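Local coordinates for protein Nadp(h)-dependent ketose reductase (Bemisia argentifolii, PDB 1E3J) that probably reduces fructose with NADPH as a zinc-containing ketose reductase (sorbitol dehydrogenase) of the alcohol dehydrogenase family, at residues K189-R200 and C211-D220. Residues are numbered along the deposited sequence; the frame is centred on the assembly and turned at random.
Sequences KAYGAFVVCTAR and CGADVTLVVD. With PO4 (phosphate ion), chain D.
Gly212, in the Schellman motif that follows helix 202-210, lies against the bent side chain of Lys189, whose CD comes to 3.3 Å from the carbonyl O of Gly212. The methyl of Ala213 then meets CB of Cys197. Asp214 OD2 takes two donors: Lys189 NZ, in a 3.0 Å salt bridge on the syn lone pair, and the backbone N of Val195, almost straight at 2.9 Å and on the anti side, somewhat out of the carboxylate plane. Lys189 NZ also donates to Ala193 O, so the ammonium ties the chain leading into strand 194-199 to the carboxylate. With CG anti to its own carbonyl carbon (chi1 -59°), Asp214 lays its carboxylate nearly parallel to the Phe194 ring, 7° between planes, while its CB makes a CH-pi contact over one ring face. The backbone N atoms of Asp214 and Val215 share Val195 O.

From Val215 onward the strands pair in parallel, Cys197 N to Val215 O, Leu217 N to Cys197 O, and Ala199 N to Leu217 O. They belong to a right-handed beta-alpha-beta crossover of the Rossmann fold, joined through helix 202-210, with 215-218 an outermost strand of the six-stranded parallel sheet within this chain. On the face turned to helix 226-236, Val215 and Val196 stand side by side (CB to CG2, 3.9 Å), and Leu217 CB lies beside Thr198 OG1, a buried hydroxyl with no hydrogen-bond partner in the model. Val219 N donates to Ala199 O at 2.8 Å from above the carbonyl plane, and Val219 CB packs on Thr198 CG2. Asp220, its OD1 bound by Ala222 N, rests against the aliphatic part of Arg200, whose backbone N donates to O4 of a phosphate ion, probably from the crystallisation liquor; a bend at chi3 (-51°) brings NE and NH2 to O1 in weak hydrogen bonds. Backbone N atoms of Ala177 and Ser201 and NH2 of Arg204 also hold the ion, consistent with the cofactor-binding end of a Rossmann fold.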
loop_
_atom_site.group_PDB
_atom_site.type_symbol
_atom_site.label_atom_id
_atom_site.label_comp_id
_atom_site.label_asym_id
_atom_site.label_seq_id
_atom_site.Cartn_x
_atom_site.Cartn_y
_atom_site.Cartn_z
ATOM N N LYS A 189 -18.393 11.156 4.542
ATOM C CA LYS A 189 -19.193 11.638 3.423
ATOM C C LYS A 189 -18.277 12.468 2.537
ATOM O O LYS A 189 -18.356 12.386 1.305
ATOM C CB LYS A 189 -20.368 12.503 3.893
ATOM C CG LYS A 189 -21.448 11.721 4.623
ATOM C CD LYS A 189 -22.091 10.663 3.734
ATOM C CE LYS A 189 -22.642 11.257 2.399
ATOM N NZ LYS A 189 -22.987 10.129 1.431
ATOM N N ALA A 190 -17.411 13.277 3.144
ATOM C CA ALA A 190 -16.520 14.049 2.310
ATOM C C ALA A 190 -15.628 13.101 1.472
ATOM O O ALA A 190 -15.211 13.462 0.379
ATOM C CB ALA A 190 -15.654 14.985 3.163
ATOM N N TYR A 191 -15.362 11.881 1.951
ATOM C CA TYR A 191 -14.530 10.996 1.152
ATOM C C TYR A 191 -15.307 10.218 0.120
ATOM O O TYR A 191 -14.740 9.353 -0.546
ATOM C CB TYR A 191 -13.747 10.004 2.020
ATOM C CG TYR A 191 -12.426 10.552 2.401
ATOM C CD1 TYR A 191 -11.392 10.629 1.444
ATOM C CD2 TYR A 191 -12.189 11.052 3.678
ATOM C CE1 TYR A 191 -10.159 11.196 1.746
ATOM C CE2 TYR A 191 -10.945 11.618 3.996
ATOM C CZ TYR A 191 -9.934 11.687 3.009
ATOM O OH TYR A 191 -8.704 12.250 3.252
ATOM N N GLY A 192 -16.609 10.478 0.010
ATOM C CA GLY A 192 -17.374 9.795 -1.001
ATOM C C GLY A 192 -18.067 8.535 -0.539
ATOM O O GLY A 192 -18.651 7.817 -1.351
ATOM N N ALA A 193 -18.034 8.253 0.753
ATOM C CA ALA A 193 -18.675 7.024 1.225
ATOM C C ALA A 193 -20.177 7.129 1.393
ATOM O O ALA A 193 -20.756 8.227 1.446
ATOM C CB ALA A 193 -18.093 6.616 2.572
ATOM N N PHE A 194 -20.795 5.960 1.518
ATOM C CA PHE A 194 -22.219 5.872 1.829
ATOM C C PHE A 194 -22.118 5.634 3.341
ATOM O O PHE A 194 -21.380 4.735 3.771
ATOM C CB PHE A 194 -22.840 4.659 1.170
ATOM C CG PHE A 194 -24.286 4.450 1.533
ATOM C CD1 PHE A 194 -24.630 3.713 2.668
ATOM C CD2 PHE A 194 -25.312 4.967 0.711
ATOM C CE1 PHE A 194 -25.990 3.478 2.992
ATOM C CE2 PHE A 194 -26.655 4.747 1.006
ATOM C CZ PHE A 194 -27.004 3.998 2.154
ATOM N N VAL A 195 -22.837 6.423 4.138
ATOM C CA VAL A 195 -22.764 6.315 5.579
ATOM C C VAL A 195 -24.061 5.977 6.339
ATOM O O VAL A 195 -25.125 6.546 6.083
ATOM C CB VAL A 195 -22.233 7.631 6.161
ATOM C CG1 VAL A 195 -22.153 7.510 7.660
ATOM C CG2 VAL A 195 -20.821 7.965 5.572
ATOM N N VAL A 196 -23.944 5.061 7.295
ATOM C CA VAL A 196 -25.043 4.683 8.151
ATOM C C VAL A 196 -24.556 5.081 9.537
ATOM O O VAL A 196 -23.425 4.795 9.902
ATOM C CB VAL A 196 -25.291 3.165 8.172
ATOM C CG1 VAL A 196 -26.319 2.830 9.239
ATOM C CG2 VAL A 196 -25.805 2.708 6.867
ATOM N N CYS A 197 -25.412 5.735 10.299
ATOM C CA CYS A 197 -25.055 6.171 11.615
ATOM C C CYS A 197 -26.051 5.640 12.617
ATOM O O CYS A 197 -27.253 5.805 12.455
ATOM C CB CYS A 197 -25.023 7.678 11.681
ATOM S SG CYS A 197 -24.417 8.213 13.281
ATOM N N THR A 198 -25.523 5.032 13.663
ATOM C CA THR A 198 -26.286 4.388 14.738
ATOM C C THR A 198 -26.025 5.068 16.071
ATOM O O THR A 198 -24.878 5.336 16.386
ATOM C CB THR A 198 -25.798 2.937 14.864
ATOM O OG1 THR A 198 -26.663 2.079 14.118
ATOM C CG2 THR A 198 -25.686 2.514 16.287
ATOM N N ALA A 199 -27.059 5.308 16.867
ATOM C CA ALA A 199 -26.883 5.940 18.176
ATOM C C ALA A 199 -28.099 5.823 19.113
ATOM O O ALA A 199 -29.198 5.449 18.690
ATOM C CB ALA A 199 -26.528 7.380 17.990
ATOM N N ARG A 200 -27.900 6.153 20.388
ATOM C CA ARG A 200 -28.976 6.067 21.376
ATOM C C ARG A 200 -29.961 7.219 21.290
ATOM O O ARG A 200 -31.168 7.014 21.375
ATOM C CB ARG A 200 -28.407 6.023 22.804
ATOM C CG ARG A 200 -27.655 4.759 23.127
ATOM C CD ARG A 200 -26.940 4.848 24.460
ATOM N NE ARG A 200 -26.126 6.055 24.579
ATOM C CZ ARG A 200 -24.983 6.126 25.263
ATOM N NH1 ARG A 200 -24.513 5.049 25.882
ATOM N NH2 ARG A 200 -24.317 7.278 25.351
ATOM N N CYS A 211 -25.523 16.063 8.916
ATOM C CA CYS A 211 -24.106 15.917 8.592
ATOM C C CYS A 211 -23.963 15.138 7.286
ATOM O O CYS A 211 -22.881 15.073 6.698
ATOM C CB CYS A 211 -23.370 15.191 9.707
ATOM S SG CYS A 211 -22.979 16.259 11.109
ATOM N N GLY A 212 -25.050 14.518 6.846
ATOM C CA GLY A 212 -25.006 13.798 5.588
ATOM C C GLY A 212 -25.180 12.299 5.693
ATOM O O GLY A 212 -25.133 11.609 4.683
ATOM N N ALA A 213 -25.348 11.780 6.904
ATOM C CA ALA A 213 -25.560 10.343 7.028
ATOM C C ALA A 213 -26.733 9.931 6.085
ATOM O O ALA A 213 -27.766 10.599 6.040
ATOM C CB ALA A 213 -25.880 10.001 8.472
ATOM N N ASP A 214 -26.564 8.852 5.325
ATOM C CA ASP A 214 -27.600 8.396 4.401
ATOM C C ASP A 214 -28.698 7.620 5.118
ATOM O O ASP A 214 -29.853 7.611 4.685
ATOM C CB ASP A 214 -26.977 7.519 3.325
ATOM C CG ASP A 214 -25.932 8.246 2.548
ATOM O OD1 ASP A 214 -26.300 8.940 1.577
ATOM O OD2 ASP A 214 -24.739 8.165 2.921
ATOM N N VAL A 215 -28.336 6.945 6.204
ATOM C CA VAL A 215 -29.306 6.203 6.971
ATOM C C VAL A 215 -28.958 6.402 8.442
ATOM O O VAL A 215 -27.773 6.413 8.786
ATOM C CB VAL A 215 -29.209 4.701 6.696
ATOM C CG1 VAL A 215 -30.309 3.984 7.466
ATOM C CG2 VAL A 215 -29.279 4.402 5.205
ATOM N N THR A 216 -29.963 6.580 9.300
ATOM C CA THR A 216 -29.745 6.707 10.739
ATOM C C THR A 216 -30.648 5.687 11.455
ATOM O O THR A 216 -31.722 5.370 10.974
ATOM C CB THR A 216 -30.102 8.101 11.272
ATOM O OG1 THR A 216 -31.486 8.356 11.022
ATOM C CG2 THR A 216 -29.266 9.170 10.592
ATOM N N LEU A 217 -30.215 5.176 12.599
ATOM C CA LEU A 217 -31.015 4.204 13.331
ATOM C C LEU A 217 -30.857 4.398 14.820
ATOM O O LEU A 217 -29.734 4.578 15.306
ATOM C CB LEU A 217 -30.565 2.797 13.004
ATOM C CG LEU A 217 -30.695 2.407 11.549
ATOM C CD1 LEU A 217 -29.786 1.241 11.266
ATOM C CD2 LEU A 217 -32.153 2.081 11.245
ATOM N N VAL A 218 -31.974 4.382 15.542
ATOM C CA VAL A 218 -31.904 4.506 16.986
ATOM C C VAL A 218 -31.523 3.105 17.444
ATOM O O VAL A 218 -32.199 2.134 17.126
ATOM C CB VAL A 218 -33.241 4.936 17.595
ATOM C CG1 VAL A 218 -33.111 5.068 19.112
ATOM C CG2 VAL A 218 -33.646 6.279 17.018
ATOM N N VAL A 219 -30.404 3.002 18.156
ATOM C CA VAL A 219 -29.909 1.720 18.622
ATOM C C VAL A 219 -29.322 1.866 20.012
ATOM O O VAL A 219 -28.545 2.776 20.272
ATOM C CB VAL A 219 -28.821 1.214 17.655
ATOM C CG1 VAL A 219 -28.109 -0.002 18.215
ATOM C CG2 VAL A 219 -29.456 0.902 16.319
ATOM N N ASP A 220 -29.707 0.980 20.913
ATOM C CA ASP A 220 -29.183 1.006 22.267
ATOM C C ASP A 220 -28.999 -0.440 22.689
ATOM O O ASP A 220 -29.938 -1.096 23.116
ATOM C CB ASP A 220 -30.138 1.701 23.237
ATOM C CG ASP A 220 -29.575 1.739 24.638
ATOM O OD1 ASP A 220 -28.754 0.835 24.935
ATOM O OD2 ASP A 220 -29.940 2.641 25.442
HETATM P P PO4 D . -25.145 8.198 21.500
HETATM O O1 PO4 D . -24.783 8.488 22.909
HETATM O O2 PO4 D . -26.560 8.580 21.260
HETATM O O3 PO4 D . -24.273 8.981 20.594
HETATM O O4 PO4 D . -24.968 6.739 21.241
#